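Local coordinates for protein nitroreductase (Desulfitobacterium hafniense, PDB 3PXV) that binds flavin mononucleotide and probably works as an FMN-dependent oxidoreductase of the nitroreductase family, at residues B[115-120]-B[164-169]; B[13-18]-B[130-135]; B[60-65]-B[148-153]. All coordinates share one frame; numbering follows the deposited sequence.

Interaction 1: B[115-120]-B[164-169]; sequences ILCQTI and CSVLLG
Val166 rests against Cys117 and Ile120, which lie one turn apart on the helix, and these three side chains bury most of the surface between 115-120 and 164-169. The two segments run nearly parallel, 6° apart, with axes 8.7 Å from each other. Val166 divides its branches: CG1 stands anti to the backbone N (chi1 -176°), while CG2 turns to the helix, 4.0 Å from Cys117 CB and 3.9 Å from the Cys117 carbonyl O. The side chains of Ile120 and Val166 interleave head-on, with Ile120 CG2 3.9 Å from Val166 CB and as near to its CG1. The same CG2 reaches Leu168 further along the strand, 4.3 Å from its CD2. At the other end Cys117 SG lies 3.8 Å from Cys164 CB. No hydrogen bond crosses; the strand's backbone bonds go to neighbouring strands, Val166 pairing with Ile97 and Leu167 with Ile132. On the far side of the helix Thr119 and Gln118 meet the second subunit. The result is a buried helix-on-sheet packing, in which helix 106-126 packs on one face of the antiparallel sheet of the FMN-dependent nitroreductase fold, with Ile115 and Cys164 each touching an FMN.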
# COMPACT_ATOMS: atom_id res chain seq x y z
N ILE B 115 1.93 0.13 -0.88
CA ILE B 115 1.49 -0.92 -1.78
C ILE B 115 2.39 -2.12 -1.66
O ILE B 115 1.92 -3.24 -1.62
CB ILE B 115 1.50 -0.44 -3.22
CG1 ILE B 115 0.35 0.56 -3.41
CG2 ILE B 115 1.40 -1.63 -4.18
CD1 ILE B 115 0.22 1.15 -4.81
N LEU B 116 3.69 -1.89 -1.57
CA LEU B 116 4.62 -2.99 -1.49
C LEU B 116 4.60 -3.65 -0.10
O LEU B 116 4.66 -4.90 -0.00
CB LEU B 116 6.01 -2.52 -1.89
CG LEU B 116 7.20 -3.49 -1.90
CD1 LEU B 116 8.21 -3.04 -2.92
CD2 LEU B 116 7.82 -3.60 -0.49
N CYS B 117 4.51 -2.85 0.97
CA CYS B 117 4.51 -3.42 2.31
C CYS B 117 3.31 -4.31 2.54
O CYS B 117 3.43 -5.34 3.17
CB CYS B 117 4.68 -2.36 3.40
SG CYS B 117 6.39 -1.71 3.35
N GLN B 118 2.15 -3.92 2.00
CA GLN B 118 0.93 -4.76 2.10
C GLN B 118 1.14 -6.03 1.28
O GLN B 118 0.75 -7.11 1.72
CB GLN B 118 -0.33 -3.99 1.67
CG GLN B 118 -1.63 -4.78 1.70
CD GLN B 118 -2.06 -5.28 3.07
OE1 GLN B 118 -1.29 -5.30 4.00
NE2 GLN B 118 -3.32 -5.71 3.19
N THR B 119 1.76 -5.93 0.12
CA THR B 119 2.01 -7.13 -0.68
C THR B 119 2.87 -8.12 0.12
O THR B 119 2.61 -9.33 0.14
CB THR B 119 2.67 -6.79 -1.97
OG1 THR B 119 1.86 -5.84 -2.66
CG2 THR B 119 2.86 -8.05 -2.82
N ILE B 120 3.88 -7.60 0.82
CA ILE B 120 4.70 -8.43 1.69
C ILE B 120 3.83 -9.09 2.78
O ILE B 120 3.87 -10.32 2.96
CB ILE B 120 5.82 -7.62 2.41
CG1 ILE B 120 6.83 -7.09 1.39
CG2 ILE B 120 6.49 -8.49 3.49
CD1 ILE B 120 7.96 -6.25 1.95
N CYS B 164 9.42 2.09 5.12
CA CYS B 164 8.68 1.31 6.09
C CYS B 164 9.37 -0.03 6.21
O CYS B 164 10.39 -0.27 5.56
CB CYS B 164 7.22 1.15 5.68
SG CYS B 164 6.15 0.61 7.02
N SER B 165 8.88 -0.90 7.07
CA SER B 165 9.49 -2.21 7.22
C SER B 165 8.43 -3.18 7.59
O SER B 165 7.41 -2.77 8.07
CB SER B 165 10.55 -2.19 8.33
OG SER B 165 9.97 -1.96 9.61
N VAL B 166 8.66 -4.45 7.35
CA VAL B 166 7.72 -5.49 7.76
C VAL B 166 8.50 -6.52 8.51
O VAL B 166 9.40 -7.10 7.94
CB VAL B 166 7.05 -6.19 6.58
CG1 VAL B 166 6.02 -7.18 7.14
CG2 VAL B 166 6.38 -5.17 5.64
N LEU B 167 8.14 -6.77 9.76
CA LEU B 167 8.84 -7.76 10.57
C LEU B 167 8.24 -9.13 10.25
O LEU B 167 7.03 -9.21 9.98
CB LEU B 167 8.73 -7.46 12.06
CG LEU B 167 9.01 -6.02 12.50
CD1 LEU B 167 8.68 -5.87 13.97
CD2 LEU B 167 10.48 -5.63 12.20
N LEU B 168 9.07 -10.18 10.29
CA LEU B 168 8.64 -11.50 9.92
C LEU B 168 9.13 -12.57 10.88
O LEU B 168 10.25 -12.51 11.38
CB LEU B 168 9.14 -11.84 8.52
CG LEU B 168 8.83 -10.91 7.34
CD1 LEU B 168 9.55 -11.38 6.11
CD2 LEU B 168 7.33 -10.76 7.07
N GLY B 169 8.29 -13.58 11.12
CA GLY B 169 8.66 -14.72 11.95
C GLY B 169 7.47 -15.61 12.21
O GLY B 169 6.51 -15.60 11.45

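Interaction 2: B[13-18]-B[130-135]; sequences RYSCRD and ANIMCG. With FMN (flavin mononucleotide), chain F.
Arg13 and Asn131 meet mainly through a water, which accepts from Arg13 NH1 and lies 2.6 Å from Asn131 OD1; Asn131 ND2 is held by Thr125. The Arg13 chain, kinked midway, brings the guanidinium edge to the FMN phosphate, with NH1 2.7 Å from O2P and NH2 bonded to O3P. The Tyr14 OH ends 4.1 Å from Ala130 CB, and a second water sits over the centre of the Tyr14 ring, joining Tyr14 O to Asn131 N. Ser15 grips the phosphate twice, its N donating to O1P and its OG to O2P, the latter at 2.6 Å, while its CB packs on Ile132 CG1. Cys16 N gives the direct backbone bond, 3.0 Å to Asn131 O. Arg17 runs straight out to NE, its chain roughly perpendicular to that of Ile132, and sets NE 3.6 Å from Ile132 CD1. Its NE donates to FMN O2 at 2.7 Å, and NH2 donates to N1. The two arginines thus serve different parts of the cofactor, the phosphate and the N1/O2 side of the flavin: Arg13 probably offsets the phosphate charge, whereas Arg17 would probably help stabilise negative charge at N1 and O2 of a reduced flavin.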
# COMPACT_ATOMS: atom_id res chain seq x y z
N ARG B 13 -5.09 -11.57 8.22
CA ARG B 13 -3.83 -10.91 8.43
C ARG B 13 -3.98 -10.02 9.63
O ARG B 13 -4.91 -9.25 9.71
CB ARG B 13 -3.43 -10.07 7.25
CG ARG B 13 -2.10 -9.28 7.46
CD ARG B 13 -2.16 -7.84 6.89
NE ARG B 13 -3.35 -7.20 7.44
CZ ARG B 13 -3.45 -6.70 8.67
NH1 ARG B 13 -2.43 -6.66 9.51
NH2 ARG B 13 -4.59 -6.17 9.05
N TYR B 14 -3.04 -10.12 10.56
CA TYR B 14 -3.11 -9.37 11.80
C TYR B 14 -1.68 -8.90 12.13
O TYR B 14 -0.70 -9.45 11.60
CB TYR B 14 -3.65 -10.28 12.94
CG TYR B 14 -2.67 -11.36 13.40
CD1 TYR B 14 -2.58 -12.58 12.74
CD2 TYR B 14 -1.83 -11.15 14.51
CE1 TYR B 14 -1.68 -13.56 13.15
CE2 TYR B 14 -0.93 -12.14 14.93
CZ TYR B 14 -0.85 -13.34 14.24
OH TYR B 14 0.03 -14.32 14.65
N SER B 15 -1.56 -7.92 13.03
CA SER B 15 -0.27 -7.42 13.45
C SER B 15 0.28 -8.25 14.60
O SER B 15 -0.24 -8.20 15.71
CB SER B 15 -0.36 -5.96 13.86
OG SER B 15 -0.51 -5.13 12.74
N CYS B 16 1.33 -9.01 14.36
CA CYS B 16 1.92 -9.83 15.42
C CYS B 16 2.90 -9.01 16.27
O CYS B 16 3.76 -8.31 15.71
CB CYS B 16 2.64 -11.04 14.81
SG CYS B 16 3.50 -12.08 15.98
N ARG B 17 2.77 -9.10 17.59
CA ARG B 17 3.69 -8.39 18.47
C ARG B 17 4.41 -9.29 19.51
O ARG B 17 4.70 -8.87 20.62
CB ARG B 17 2.96 -7.24 19.16
CG ARG B 17 2.57 -6.16 18.20
CD ARG B 17 2.06 -4.93 18.92
NE ARG B 17 1.68 -3.93 17.93
CZ ARG B 17 0.45 -3.76 17.46
NH1 ARG B 17 -0.56 -4.50 17.92
NH2 ARG B 17 0.22 -2.83 16.54
N ASP B 18 4.71 -10.51 19.11
CA ASP B 18 5.36 -11.45 19.99
C ASP B 18 5.78 -12.62 19.11
O ASP B 18 4.98 -13.51 18.78
CB ASP B 18 4.37 -11.90 21.07
CG ASP B 18 4.96 -12.87 22.05
OD1 ASP B 18 6.19 -13.03 22.07
OD2 ASP B 18 4.19 -13.47 22.82
N ALA B 130 4.02 -15.03 10.31
CA ALA B 130 3.50 -13.90 11.05
C ALA B 130 4.29 -12.66 10.69
O ALA B 130 5.48 -12.72 10.39
CB ALA B 130 3.57 -14.17 12.56
N ASN B 131 3.62 -11.51 10.75
CA ASN B 131 4.24 -10.26 10.35
C ASN B 131 3.61 -9.03 11.00
O ASN B 131 2.53 -9.10 11.61
CB ASN B 131 4.13 -10.11 8.84
CG ASN B 131 2.69 -10.14 8.35
OD1 ASN B 131 2.04 -9.09 8.29
ND2 ASN B 131 2.16 -11.35 8.06
N ILE B 132 4.29 -7.90 10.86
CA ILE B 132 3.78 -6.62 11.30
C ILE B 132 4.54 -5.50 10.59
O ILE B 132 5.77 -5.57 10.47
CB ILE B 132 3.91 -6.42 12.83
CG1 ILE B 132 3.16 -5.16 13.25
CG2 ILE B 132 5.41 -6.28 13.28
CD1 ILE B 132 3.19 -4.88 14.75
N MSE B 133 3.80 -4.48 10.11
CA MSE B 133 4.40 -3.26 9.55
C MSE B 133 5.01 -2.49 10.72
O MSE B 133 4.39 -2.32 11.77
CB MSE B 133 3.36 -2.38 8.84
CG MSE B 133 3.39 -2.40 7.30
SE MSE B 133 2.76 -4.01 6.54
CE MSE B 133 1.03 -3.42 6.06
N CYS B 134 6.24 -2.03 10.56
CA CYS B 134 6.86 -1.36 11.67
C CYS B 134 7.53 -0.13 11.19
O CYS B 134 8.56 -0.19 10.56
CB CYS B 134 7.84 -2.29 12.34
SG CYS B 134 8.68 -1.60 13.71
N GLY B 135 6.92 1.01 11.47
CA GLY B 135 7.48 2.30 11.10
C GLY B 135 8.56 2.71 12.07
O GLY B 135 9.36 3.62 11.76
N1 FMN F . 2.51 -1.47 15.02
C2 FMN F . 3.53 -1.46 15.95
O2 FMN F . 3.47 -2.12 16.99
N3 FMN F . 4.64 -0.70 15.72
C4 FMN F . 4.76 0.06 14.58
O4 FMN F . 5.78 0.72 14.44
C4A FMN F . 3.73 0.05 13.64
N5 FMN F . 3.80 0.79 12.49
C5A FMN F . 2.91 0.56 11.47
C6 FMN F . 3.16 1.13 10.22
C7 FMN F . 2.29 0.92 9.16
C7M FMN F . 2.59 1.53 7.85
C8 FMN F . 1.15 0.15 9.36
C8M FMN F . 0.17 -0.11 8.27
C9 FMN F . 0.90 -0.42 10.62
C9A FMN F . 1.79 -0.21 11.69
N10 FMN F . 1.57 -0.75 12.95
C10 FMN F . 2.60 -0.73 13.87
C1' FMN F . 0.54 -1.83 13.09
C2' FMN F . -0.82 -1.21 13.32
O2' FMN F . -0.90 -0.82 14.68
C3' FMN F . -1.91 -2.22 12.95
O3' FMN F . -1.84 -2.55 11.58
C4' FMN F . -3.28 -1.64 13.23
O4' FMN F . -3.35 -1.44 14.61
C5' FMN F . -4.41 -2.56 12.78
O5' FMN F . -4.29 -3.82 13.41
P FMN F . -4.04 -5.15 12.54
O1P FMN F . -3.78 -6.26 13.52
O2P FMN F . -2.83 -5.03 11.60
O3P FMN F . -5.32 -5.37 11.80
O HOH W 1 0.28 -7.69 9.55
O HOH W 2 0.67 -11.85 11.77
O HOH W 3 0.68 -5.06 10.26

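Interaction 3: B[60-65]-B[148-153]; sequences QEMEAE and EEFSKR
Helices 60-65 and 148-153 run roughly antiparallel, their axes crossing at -155° with a closest approach of 11.8 Å, a wide spacing that large side chains bridge. Phe150 does most of the bridging. Its CG stands anti to the carbonyl carbon (chi1 -67°), and the ring reaches across to the first helix, where Met62 CG lies over one face, offset toward the rim. This CG is 3.7 Å from the Phe150 ring centroid and close to the normal, a CH-pi contact; the selenium of this selenomethionine stands obliquely at 5.0 Å from the centroid, in a Met-aromatic contact. Glu65 approaches the ring edge near its plane, with CG 4.1 Å from Phe150 CE2, and Glu61 CB lies at a similar distance from CE1. Beside this apolar patch, Arg153 offers NH1 to two carboxylates. It donates to Glu61 OE1 at 2.7 Å, meeting that oxygen from above the carboxylate plane, which is turned 69° from the guanidinium. The same nitrogen also donates to Glu149 OE2, one turn back, at 3.2 Å, and that oxygen accepts through its anti lone pair. These two acidic oxygens are only 4.2 Å apart, and Arg146 forms salt bridges with both, so two arginines probably offset their repulsion. A leucine in place of Arg153 would probably leave Glu61 without its charged partner across the helix pair and the two carboxylates more dependent on Arg146. Leu58, one turn before Met62, lies against both Phe150 and Arg153, extending the contact along helix 56-72. Met62 also packs on Thr137 and Ala140 in the loop between strand 130-133 and helix 147-154, which places this helix pair beside the strand-to-helix connection.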
# COMPACT_ATOMS: atom_id res chain seq x y z
N GLN B 60 19.37 -5.71 16.47
CA GLN B 60 19.47 -5.25 17.87
C GLN B 60 20.01 -3.82 17.96
O GLN B 60 19.57 -3.04 18.80
CB GLN B 60 20.37 -6.17 18.73
CG GLN B 60 19.81 -7.58 19.03
CD GLN B 60 20.75 -8.42 19.94
OE1 GLN B 60 21.97 -8.33 19.85
NE2 GLN B 60 20.16 -9.24 20.82
N GLU B 61 20.97 -3.48 17.11
CA GLU B 61 21.56 -2.14 17.16
C GLU B 61 20.57 -1.07 16.73
O GLU B 61 20.47 -0.03 17.36
CB GLU B 61 22.86 -2.07 16.36
CG GLU B 61 24.01 -2.86 16.98
CD GLU B 61 25.35 -2.67 16.27
OE1 GLU B 61 25.51 -1.67 15.55
OE2 GLU B 61 26.26 -3.51 16.47
N MSE B 62 19.81 -1.35 15.69
CA MSE B 62 18.84 -0.41 15.19
C MSE B 62 17.72 -0.26 16.22
O MSE B 62 17.16 0.83 16.41
CB MSE B 62 18.29 -0.86 13.82
CG MSE B 62 19.30 -0.83 12.71
SE MSE B 62 18.65 -1.52 11.02
CE MSE B 62 17.21 -0.29 10.79
N GLU B 63 17.40 -1.36 16.91
CA GLU B 63 16.35 -1.35 17.92
C GLU B 63 16.76 -0.49 19.11
O GLU B 63 15.99 0.36 19.56
CB GLU B 63 16.01 -2.78 18.37
CG GLU B 63 14.82 -2.84 19.35
CD GLU B 63 14.41 -4.26 19.72
OE1 GLU B 63 15.28 -5.08 20.05
OE2 GLU B 63 13.19 -4.56 19.69
N ALA B 64 17.97 -0.71 19.60
CA ALA B 64 18.50 0.02 20.75
C ALA B 64 18.67 1.50 20.41
O ALA B 64 18.43 2.36 21.26
CB ALA B 64 19.81 -0.59 21.23
N GLU B 65 19.07 1.82 19.19
CA GLU B 65 19.17 3.22 18.75
C GLU B 65 17.76 3.84 18.69
O GLU B 65 17.54 4.96 19.17
CB GLU B 65 19.86 3.33 17.40
CG GLU B 65 19.96 4.76 16.86
CD GLU B 65 20.77 5.71 17.75
OE1 GLU B 65 21.68 5.23 18.52
OE2 GLU B 65 20.51 6.93 17.65
N GLU B 148 23.83 7.24 8.16
CA GLU B 148 24.66 6.79 7.03
C GLU B 148 25.21 5.39 7.29
O GLU B 148 25.27 4.58 6.39
CB GLU B 148 25.82 7.74 6.75
CG GLU B 148 26.48 7.47 5.38
CD GLU B 148 27.91 8.00 5.26
OE1 GLU B 148 28.53 8.36 6.30
OE2 GLU B 148 28.43 8.03 4.11
N GLU B 149 25.60 5.13 8.53
CA GLU B 149 26.08 3.83 8.96
C GLU B 149 25.03 2.74 8.70
O GLU B 149 25.31 1.76 8.00
CB GLU B 149 26.40 3.86 10.45
CG GLU B 149 26.86 2.54 11.06
CD GLU B 149 26.99 2.61 12.58
OE1 GLU B 149 27.44 3.67 13.10
OE2 GLU B 149 26.63 1.62 13.25
N PHE B 150 23.83 2.89 9.28
CA PHE B 150 22.82 1.88 9.05
C PHE B 150 22.50 1.79 7.56
O PHE B 150 22.25 0.71 7.06
CB PHE B 150 21.55 2.11 9.88
CG PHE B 150 21.74 1.94 11.36
CD1 PHE B 150 22.31 0.79 11.86
CD2 PHE B 150 21.32 2.92 12.25
CE1 PHE B 150 22.50 0.63 13.23
CE2 PHE B 150 21.50 2.77 13.63
CZ PHE B 150 22.08 1.63 14.12
N SER B 151 22.53 2.91 6.84
CA SER B 151 22.22 2.87 5.41
C SER B 151 23.19 1.99 4.66
O SER B 151 22.77 1.17 3.84
CB SER B 151 22.14 4.27 4.81
OG SER B 151 21.01 4.97 5.33
N LYS B 152 24.47 2.12 4.95
CA LYS B 152 25.48 1.31 4.27
C LYS B 152 25.41 -0.13 4.73
O LYS B 152 25.54 -1.05 3.94
CB LYS B 152 26.88 1.88 4.50
CG LYS B 152 27.12 3.21 3.83
CD LYS B 152 28.55 3.72 4.06
CE LYS B 152 28.82 4.05 5.53
NZ LYS B 152 30.10 4.81 5.71
N ARG B 153 25.20 -0.35 6.01
CA ARG B 153 25.13 -1.72 6.49
C ARG B 153 23.92 -2.44 5.87
O ARG B 153 23.98 -3.64 5.60
CB ARG B 153 25.09 -1.76 8.02
CG ARG B 153 26.36 -1.23 8.63
CD ARG B 153 26.26 -1.12 10.12
NE ARG B 153 26.18 -2.42 10.77
CZ ARG B 153 26.10 -2.59 12.09
NH1 ARG B 153 26.07 -1.53 12.91
NH2 ARG B 153 26.05 -3.81 12.59

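Interaction 1 lies near the centre of the chain and is wholly buried and apolar. Interaction 2, also buried, is rich in polar bonds, waters and cofactor contacts. The two touch: strands 161-169 and 130-133 are neighbours in one sheet, where Ser165 OG probably bonds to Cys134 O, and both contacts reach the second subunit. Interaction 3 is more peripheral and partly buried, about 19 Å and 21 Å from the others between centres, and combines an aromatic contact with salt bridges. Its helix 147-154 nevertheless lies in sequence between strands 130-133 and 161-169, so the chain threads all three together.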